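Local atomic coordinates of fructokinase (Silicibacter sp., PDB entry 3C8U), a protein that probably phosphorylates fructose at the expense of ATP, acting as a P-loop type kinase linked to sugar transport. Residues A6-V11 against A44-Q49; G21-A26 against E123-I128; V101-F106 against G116-G121. One frame throughout, in Å; residues are numbered along the deposited sequence. Where two conformers were deposited one is given.

Contact 1 (A6-V11 against A44-Q49); sequences ALCQGV and AALSAQ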
loop_
_atom_site.group_PDB
_atom_site.type_symbol
_atom_site.label_atom_id
_atom_site.label_comp_id
_atom_site.label_asym_id
_atom_site.label_seq_id
_atom_site.Cartn_x
_atom_site.Cartn_y
_atom_site.Cartn_z
ATOM N N ALA A 6 16.163 10.815 7.577
ATOM C CA ALA A 6 17.065 9.666 7.487
ATOM C C ALA A 6 16.458 8.601 6.576
ATOM O O ALA A 6 17.174 7.892 5.867
ATOM C CB ALA A 6 17.414 9.099 8.881
ATOM N N LEU A 7 15.127 8.532 6.580
ATOM C CA LEU A 7 14.391 7.603 5.701
ATOM C C LEU A 7 14.608 8.023 4.251
ATOM O O LEU A 7 14.923 7.217 3.390
ATOM C CB LEU A 7 12.879 7.555 6.033
ATOM C CG LEU A 7 11.956 6.586 5.257
ATOM C CD1 LEU A 7 12.460 5.133 5.384
ATOM C CD2 LEU A 7 10.509 6.667 5.709
ATOM N N CYS A 8 14.442 9.315 4.006
ATOM C CA CYS A 8 14.579 9.850 2.664
ATOM C C CYS A 8 15.981 9.543 2.152
ATOM O O CYS A 8 16.173 9.025 1.061
ATOM C CB CYS A 8 14.293 11.355 2.670
ATOM S SG CYS A 8 14.733 12.173 1.153
ATOM N N GLN A 9 16.957 9.794 3.011
ATOM C CA GLN A 9 18.372 9.633 2.651
ATOM C C GLN A 9 18.691 8.159 2.417
ATOM O O GLN A 9 19.367 7.816 1.453
ATOM C CB GLN A 9 19.301 10.236 3.716
ATOM C CG GLN A 9 20.780 9.932 3.497
ATOM C CD GLN A 9 21.393 10.558 2.227
ATOM O OE1 GLN A 9 20.848 11.479 1.654
ATOM N NE2 GLN A 9 22.534 10.032 1.797
ATOM N N GLY A 10 18.097 7.303 3.242
ATOM C CA GLY A 10 18.301 5.858 3.126
ATOM C C GLY A 10 17.762 5.286 1.831
ATOM O O GLY A 10 18.370 4.432 1.180
ATOM N N VAL A 11 16.620 5.816 1.410
ATOM C CA VAL A 11 16.033 5.432 0.125
ATOM C C VAL A 11 16.943 5.885 -0.994
ATOM O O VAL A 11 17.311 5.101 -1.887
ATOM C CB VAL A 11 14.593 6.008 -0.060
ATOM C CG1 VAL A 11 14.105 5.814 -1.514
ATOM C CG2 VAL A 11 13.664 5.342 0.951
ATOM N N ALA A 44 7.573 13.794 -0.903
ATOM C CA ALA A 44 7.885 15.226 -0.962
ATOM C C ALA A 44 9.383 15.443 -0.654
ATOM O O ALA A 44 10.042 16.277 -1.242
ATOM C CB ALA A 44 6.993 16.016 0.025
ATOM N N ALA A 45 9.890 14.636 0.263
ATOM C CA ALA A 45 11.282 14.732 0.716
ATOM C C ALA A 45 12.205 14.337 -0.423
ATOM O O ALA A 45 13.202 15.003 -0.695
ATOM C CB ALA A 45 11.518 13.859 1.957
ATOM N N LEU A 46 11.807 13.296 -1.146
ATOM C CA LEU A 46 12.629 12.780 -2.271
ATOM C C LEU A 46 12.614 13.787 -3.436
ATOM O O LEU A 46 13.652 14.115 -4.049
ATOM C CB LEU A 46 12.134 11.406 -2.727
ATOM C CG LEU A 46 12.423 10.203 -1.791
ATOM C CD1 LEU A 46 11.490 9.040 -2.127
ATOM C CD2 LEU A 46 13.893 9.757 -1.859
ATOM N N SER A 47 11.426 14.302 -3.711
ATOM C CA SER A 47 11.269 15.294 -4.757
ATOM C C SER A 47 12.211 16.485 -4.481
ATOM O O SER A 47 12.861 17.018 -5.397
ATOM C CB SER A 47 9.803 15.754 -4.879
ATOM O OG SER A 47 8.923 14.657 -5.165
ATOM N N ALA A 48 12.335 16.842 -3.217
ATOM C CA ALA A 48 13.121 18.026 -2.809
ATOM C C ALA A 48 14.619 17.770 -2.995
ATOM O O ALA A 48 15.437 18.702 -3.019
ATOM C CB ALA A 48 12.815 18.438 -1.341
ATOM N N GLN A 49 14.956 16.493 -3.126
ATOM C CA GLN A 49 16.350 16.068 -3.287
ATOM C C GLN A 49 16.592 15.710 -4.734
ATOM O O GLN A 49 17.539 14.993 -5.048
ATOM C CB GLN A 49 16.689 14.861 -2.415
ATOM C CG GLN A 49 16.622 15.119 -0.930
ATOM C CD GLN A 49 17.554 16.188 -0.446
ATOM O OE1 GLN A 49 18.618 16.440 -1.010
ATOM N NE2 GLN A 49 17.190 16.781 0.667
#
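Cys8 pushes its thiol from helix 4-14 into the surface of helix 36-48. Cys8 CB comes first, 3.8 Å from the methyl CB of Ala45. With SG anti to the backbone N (chi1 169°), the sulfur is carried on across the interface. There Cys8 SG lies 3.7 Å from Ala45 CB and equally near the backbone carbonyl carbon of that residue, so it rests against main chain as well as methyl. One branch of Leu46 comes alongside, with CD2 at 4.0 Å from Cys8 SG, and the aliphatic CG of Gln49 borders the sulfur at the more exposed end, where the helix has already given way to loop. No hydrogen bond joins the two segments. Over these segments the axes pass 9.5 Å apart at a crossing angle of -60°. Both helices belong to an alpha/beta fold and pack on one face of its parallel sheet; helix 36-48 is the one that follows a glycine-rich loop resembling a Walker A motif. Nearer the sheet, Leu46 CD2 reaches Val11 CG1 at 4.0 Å, the two side chains crossing at about a right angle. Val11 also leans on Ile152 and Leu203 of the sheet. The same CD2 of Leu46 sits 3.8 Å from the backbone O of Cys8, while Leu12 provides a further apolar neighbour.

Contact 2 (G21-A26 against E123-I128); sequences GRQLVA and ECRVAI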
loop_
_atom_site.group_PDB
_atom_site.type_symbol
_atom_site.label_atom_id
_atom_site.label_comp_id
_atom_site.label_asym_id
_atom_site.label_seq_id
_atom_site.Cartn_x
_atom_site.Cartn_y
_atom_site.Cartn_z
ATOM N N GLY A 21 14.766 3.920 -16.641
ATOM C CA GLY A 21 13.334 3.882 -16.424
ATOM C C GLY A 21 12.992 4.390 -15.053
ATOM O O GLY A 21 13.775 5.027 -14.391
ATOM N N ARG A 22 11.801 4.059 -14.621
ATOM C CA ARG A 22 11.297 4.582 -13.375
ATOM C C ARG A 22 11.618 3.602 -12.249
ATOM O O ARG A 22 11.601 2.377 -12.428
ATOM C CB ARG A 22 9.791 4.806 -13.514
ATOM C CG ARG A 22 9.166 5.389 -12.314
ATOM C CD ARG A 22 7.696 5.652 -12.529
ATOM N NE ARG A 22 7.454 6.731 -13.475
ATOM C CZ ARG A 22 6.922 6.586 -14.675
ATOM N NH1 ARG A 22 6.579 5.389 -15.131
ATOM N NH2 ARG A 22 6.749 7.639 -15.437
ATOM N N GLN A 23 11.919 4.153 -11.089
ATOM C CA GLN A 23 12.212 3.347 -9.885
ATOM C C GLN A 23 10.976 3.233 -8.997
ATOM O O GLN A 23 10.165 4.146 -8.911
ATOM C CB GLN A 23 13.426 3.915 -9.150
ATOM C CG GLN A 23 14.737 3.624 -9.940
ATOM C CD GLN A 23 15.973 4.278 -9.355
ATOM O OE1 GLN A 23 16.887 3.590 -8.936
ATOM N NE2 GLN A 23 15.993 5.604 -9.307
ATOM N N LEU A 24 10.839 2.050 -8.421
ATOM C CA LEU A 24 9.743 1.692 -7.495
ATOM C C LEU A 24 10.217 1.493 -6.063
ATOM O O LEU A 24 11.135 0.732 -5.749
ATOM C CB LEU A 24 9.034 0.435 -7.971
ATOM C CG LEU A 24 8.434 0.402 -9.395
ATOM C CD1 LEU A 24 7.540 -0.832 -9.542
ATOM C CD2 LEU A 24 7.625 1.601 -9.637
ATOM N N VAL A 25 9.542 2.204 -5.193
ATOM C CA VAL A 25 9.729 2.080 -3.759
ATOM C C VAL A 25 8.440 1.638 -3.122
ATOM O O VAL A 25 7.397 2.288 -3.255
ATOM C CB VAL A 25 10.242 3.420 -3.116
ATOM C CG1 VAL A 25 10.317 3.303 -1.575
ATOM C CG2 VAL A 25 11.596 3.829 -3.683
ATOM N N ALA A 26 8.521 0.499 -2.445
ATOM C CA ALA A 26 7.367 -0.094 -1.741
ATOM C C ALA A 26 7.302 0.336 -0.282
ATOM O O ALA A 26 8.299 0.325 0.429
ATOM C CB ALA A 26 7.410 -1.617 -1.845
ATOM N N GLU A 123 7.417 12.772 -15.900
ATOM C CA GLU A 123 8.227 13.599 -14.975
ATOM C C GLU A 123 8.518 12.877 -13.650
ATOM O O GLU A 123 9.452 13.202 -12.917
ATOM C CB GLU A 123 7.546 14.929 -14.688
ATOM C CG GLU A 123 6.364 14.838 -13.759
ATOM C CD GLU A 123 5.056 14.436 -14.415
ATOM O OE1 GLU A 123 5.005 14.109 -15.645
ATOM O OE2 GLU A 123 4.056 14.468 -13.673
ATOM N N CYS A 124 7.703 11.876 -13.360
ATOM C CA CYS A 124 7.871 11.053 -12.155
ATOM C C CYS A 124 8.966 10.031 -12.322
ATOM O O CYS A 124 8.928 9.161 -13.191
ATOM C CB CYS A 124 6.551 10.365 -11.772
ATOM S SG CYS A 124 6.701 9.211 -10.357
ATOM N N ARG A 125 9.933 10.125 -11.423
ATOM C CA ARG A 125 11.161 9.320 -11.465
ATOM C C ARG A 125 11.091 8.157 -10.489
ATOM O O ARG A 125 11.706 7.137 -10.675
ATOM C CB ARG A 125 12.383 10.200 -11.132
ATOM C CG ARG A 125 12.734 11.180 -12.241
ATOM C CD ARG A 125 14.232 11.417 -12.343
ATOM N NE ARG A 125 15.003 10.226 -12.017
ATOM C CZ ARG A 125 16.197 10.275 -11.442
ATOM N NH1 ARG A 125 16.720 11.458 -11.146
ATOM N NH2 ARG A 125 16.853 9.154 -11.154
ATOM N N VAL A 126 10.302 8.345 -9.442
ATOM C CA VAL A 126 10.125 7.324 -8.411
ATOM C C VAL A 126 8.660 7.213 -8.035
ATOM O O VAL A 126 8.031 8.200 -7.694
ATOM C CB VAL A 126 10.926 7.674 -7.150
ATOM C CG1 VAL A 126 10.667 6.645 -6.012
ATOM C CG2 VAL A 126 12.430 7.780 -7.511
ATOM N N ALA A 127 8.145 5.994 -8.121
ATOM C CA ALA A 127 6.803 5.673 -7.647
ATOM C C ALA A 127 6.934 4.939 -6.326
ATOM O O ALA A 127 7.615 3.907 -6.214
ATOM C CB ALA A 127 6.028 4.812 -8.668
ATOM N N ILE A 128 6.301 5.531 -5.323
ATOM C CA ILE A 128 6.200 4.934 -4.010
ATOM C C ILE A 128 4.860 4.232 -4.018
ATOM O O ILE A 128 3.813 4.873 -4.020
ATOM C CB ILE A 128 6.241 5.935 -2.866
ATOM C CG1 ILE A 128 7.559 6.712 -2.883
ATOM C CG2 ILE A 128 5.997 5.214 -1.512
ATOM C CD1 ILE A 128 7.536 7.834 -1.934
HETATM O O HOH W 1 14.272 7.211 -11.511
#
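Val25 CG2 meets Val126 CG1 at 3.8 Å, branch against branch, on the sheet face that also carries Ile128. Helix 36-48 covers Ile128 here through Leu42, Ala43 and Leu46. On the reverse face Leu24 bends its CD2 branch over to the methyl CB of Ala127, 3.7 Å away. Between these two layers run the parallel backbones: Ala127 N donates to Gln23 O at 2.8 Å, and Ala127 O takes Val25 N in an almost straight bond (175° at the hydrogen). One step toward the edge, Gln23 N binds Arg125 O at 3.0 Å. A water also donates to Arg125 O at 2.7 Å, and this water in turn accepts from Gln23 NE2 at 3.2 Å; Gln23 OE1 is held by the backbone N of Asp16. Arg125 NE also appears to donate to the water, a bond left doubtful by the side chain's two conformers. Arg22 runs out extended and then bends at chi3 (-69°), which brings NE to Cys124 O at 2.9 Å, above the carbonyl plane. Its NH1 binds the carbonyls of Leu95 and Gln98 and its NH2 that of Glu99, tying the C-terminal end of helix 85-97 and the residues after it to the start of both strands. The 2-3-1-4-5 strand order, with 23-28 leading into the probable Walker A loop beside 126-131, is consistent with a P-loop kinase fold.

Contact 3 (V101-F106 against G116-G121); sequences VIYPLF and GAAEVG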
loop_
_atom_site.group_PDB
_atom_site.type_symbol
_atom_site.label_atom_id
_atom_site.label_comp_id
_atom_site.label_asym_id
_atom_site.label_seq_id
_atom_site.Cartn_x
_atom_site.Cartn_y
_atom_site.Cartn_z
ATOM N N VAL A 101 1.254 6.268 -17.242
ATOM C CA VAL A 101 0.416 5.148 -16.821
ATOM C C VAL A 101 -0.785 5.589 -16.042
ATOM O O VAL A 101 -0.688 6.176 -14.976
ATOM C CB VAL A 101 1.209 4.073 -15.972
ATOM C CG1 VAL A 101 0.309 2.841 -15.643
ATOM C CG2 VAL A 101 2.478 3.574 -16.703
ATOM N N ILE A 102 -1.937 5.226 -16.584
ATOM C CA ILE A 102 -3.239 5.438 -15.966
ATOM C C ILE A 102 -3.571 4.300 -15.008
ATOM O O ILE A 102 -3.328 3.111 -15.304
ATOM C CB ILE A 102 -4.369 5.576 -17.028
ATOM C CG1 ILE A 102 -4.074 6.753 -17.983
ATOM C CG2 ILE A 102 -5.752 5.729 -16.345
ATOM C CD1 ILE A 102 -4.090 8.092 -17.314
ATOM N N TYR A 103 -4.146 4.663 -13.853
ATOM C CA TYR A 103 -4.540 3.655 -12.846
ATOM C C TYR A 103 -5.745 4.068 -12.004
ATOM O O TYR A 103 -6.122 5.238 -11.998
ATOM C CB TYR A 103 -3.310 3.293 -11.992
ATOM C CG TYR A 103 -2.869 4.367 -11.017
ATOM C CD1 TYR A 103 -1.983 5.347 -11.382
ATOM C CD2 TYR A 103 -3.329 4.360 -9.707
ATOM C CE1 TYR A 103 -1.593 6.341 -10.483
ATOM C CE2 TYR A 103 -2.959 5.345 -8.819
ATOM C CZ TYR A 103 -2.085 6.319 -9.198
ATOM O OH TYR A 103 -1.720 7.271 -8.263
ATOM N N PRO A 104 -6.383 3.105 -11.313
ATOM C CA PRO A 104 -7.585 3.400 -10.547
ATOM C C PRO A 104 -7.303 3.862 -9.151
ATOM O O PRO A 104 -6.236 3.613 -8.615
ATOM C CB PRO A 104 -8.316 2.064 -10.495
ATOM C CG PRO A 104 -7.247 1.002 -10.731
ATOM C CD PRO A 104 -6.104 1.655 -11.406
ATOM N N LEU A 105 -8.289 4.575 -8.625
ATOM C CA LEU A 105 -8.284 5.088 -7.256
ATOM C C LEU A 105 -9.504 4.540 -6.538
ATOM O O LEU A 105 -10.610 4.540 -7.085
ATOM C CB LEU A 105 -8.298 6.634 -7.235
ATOM C CG LEU A 105 -7.005 7.355 -7.672
ATOM C CD1 LEU A 105 -7.130 8.911 -7.617
ATOM C CD2 LEU A 105 -5.830 6.841 -6.846
ATOM N N PHE A 106 -9.301 4.104 -5.305
ATOM C CA PHE A 106 -10.400 3.605 -4.473
ATOM C C PHE A 106 -11.117 4.751 -3.792
ATOM O O PHE A 106 -10.487 5.603 -3.174
ATOM C CB PHE A 106 -9.890 2.605 -3.432
ATOM C CG PHE A 106 -10.969 1.795 -2.792
ATOM C CD1 PHE A 106 -11.711 0.891 -3.532
ATOM C CD2 PHE A 106 -11.260 1.949 -1.454
ATOM C CE1 PHE A 106 -12.721 0.128 -2.917
ATOM C CE2 PHE A 106 -12.275 1.200 -0.852
ATOM C CZ PHE A 106 -12.991 0.294 -1.593
ATOM N N GLY A 116 -9.404 4.935 -14.272
ATOM C CA GLY A 116 -9.029 6.065 -15.101
ATOM C C GLY A 116 -8.911 7.333 -14.285
ATOM O O GLY A 116 -9.036 8.429 -14.817
ATOM N N ALA A 117 -8.664 7.156 -12.996
ATOM C CA ALA A 117 -8.765 8.259 -11.993
ATOM C C ALA A 117 -7.451 8.961 -11.720
ATOM O O ALA A 117 -7.425 10.094 -11.235
ATOM C CB ALA A 117 -9.359 7.737 -10.659
ATOM N N ALA A 118 -6.356 8.271 -12.013
ATOM C CA ALA A 118 -5.014 8.830 -11.750
ATOM C C ALA A 118 -4.013 8.468 -12.830
ATOM O O ALA A 118 -4.201 7.525 -13.594
ATOM C CB ALA A 118 -4.507 8.383 -10.356
ATOM N N GLU A 119 -2.943 9.241 -12.893
ATOM C CA GLU A 119 -1.864 9.011 -13.864
ATOM C C GLU A 119 -0.485 9.274 -13.276
ATOM O O GLU A 119 -0.285 10.296 -12.669
ATOM C CB GLU A 119 -2.046 9.954 -15.047
ATOM C CG GLU A 119 -1.146 9.659 -16.228
ATOM C CD GLU A 119 -1.223 10.726 -17.301
ATOM O OE1 GLU A 119 -0.835 11.868 -17.029
ATOM O OE2 GLU A 119 -1.654 10.414 -18.420
ATOM N N VAL A 120 0.444 8.344 -13.485
ATOM C CA VAL A 120 1.860 8.603 -13.262
ATOM C C VAL A 120 2.412 9.043 -14.607
ATOM O O VAL A 120 2.332 8.337 -15.600
ATOM C CB VAL A 120 2.613 7.361 -12.800
ATOM C CG1 VAL A 120 4.035 7.701 -12.510
ATOM C CG2 VAL A 120 1.900 6.768 -11.568
ATOM N N GLY A 121 2.982 10.239 -14.599
ATOM C CA GLY A 121 3.543 10.862 -15.792
ATOM C C GLY A 121 5.043 10.746 -15.938
ATOM O O GLY A 121 5.756 10.374 -15.007
#
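The ring of Tyr103 lies beneath the methyl of Ala118, which sits over one face with CB 3.7 Å from the ring centroid and 23° off the normal, a CH-pi contact. The methyl is displaced toward the rim, and the closest ring atom, CZ, is 3.4 Å from Ala118 CB. At the ring's edge and in its plane lies the backbone O of Val101 from the same strand, while Val120 CG2 approaches obliquely, 3.7 Å from Tyr103 CE1. This is a two-stranded beta hairpin with a classic bulge, in which Ala117 and Ala118 both stand opposite Tyr103. The tyrosine's CG is placed between its backbone N and carbonyl carbon (chi1 72°), and that turns the ring across onto the partner strand. Leu91 of helix 85-97 and Val56 and Pro57 of strand 53-57 also touch it, so the ring fastens the hairpin to the main body. Replacing Tyr103 by an alanine would probably open a gap between the hairpin and these neighbours and deprive the Ala118 methyl of the surface it rests on.

Val101 and Val120 form a regular hydrogen-bonded pair, each N giving to the other's O at 2.9 Å. Tyr103 and Ala118 likewise keep both their bonds, Ala118 N giving to Tyr103 O at 3.0 Å and Tyr103 N to Ala118 O; the bulge adds a weak third, from Ala117 N to Tyr103 O at 3.3 Å. Just beyond, Leu105 folds its CG over both alanine methyls. On the more exposed face Ile102 crosses the extended chain of Glu119, whose OE2 makes a weak, long ion pair with Arg100; Ile102 CD1 touches Glu119 CG at 3.5 Å.

Contact 2 sits in the middle of the parallel sheet, with the other two on its flanks: its centre is 13 Å from that of contact 1 and 14 Å from that of contact 3, which themselves lie 23 Å apart. Val11 CG1 packs on Val25 CG2 at 3.9 Å, joining helix 4-14 to strand 23-28, and a weak hydrogen bond from Arg22 NH2 to Gly121 O reaches the hairpin. Along the chain contacts 1 and 2 interleave, whereas contact 3 is nested within the loop closed by contact 2. The N-terminal helix, the helix after the probable nucleotide-binding loop and the hairpin are thus all built around one central strand pair.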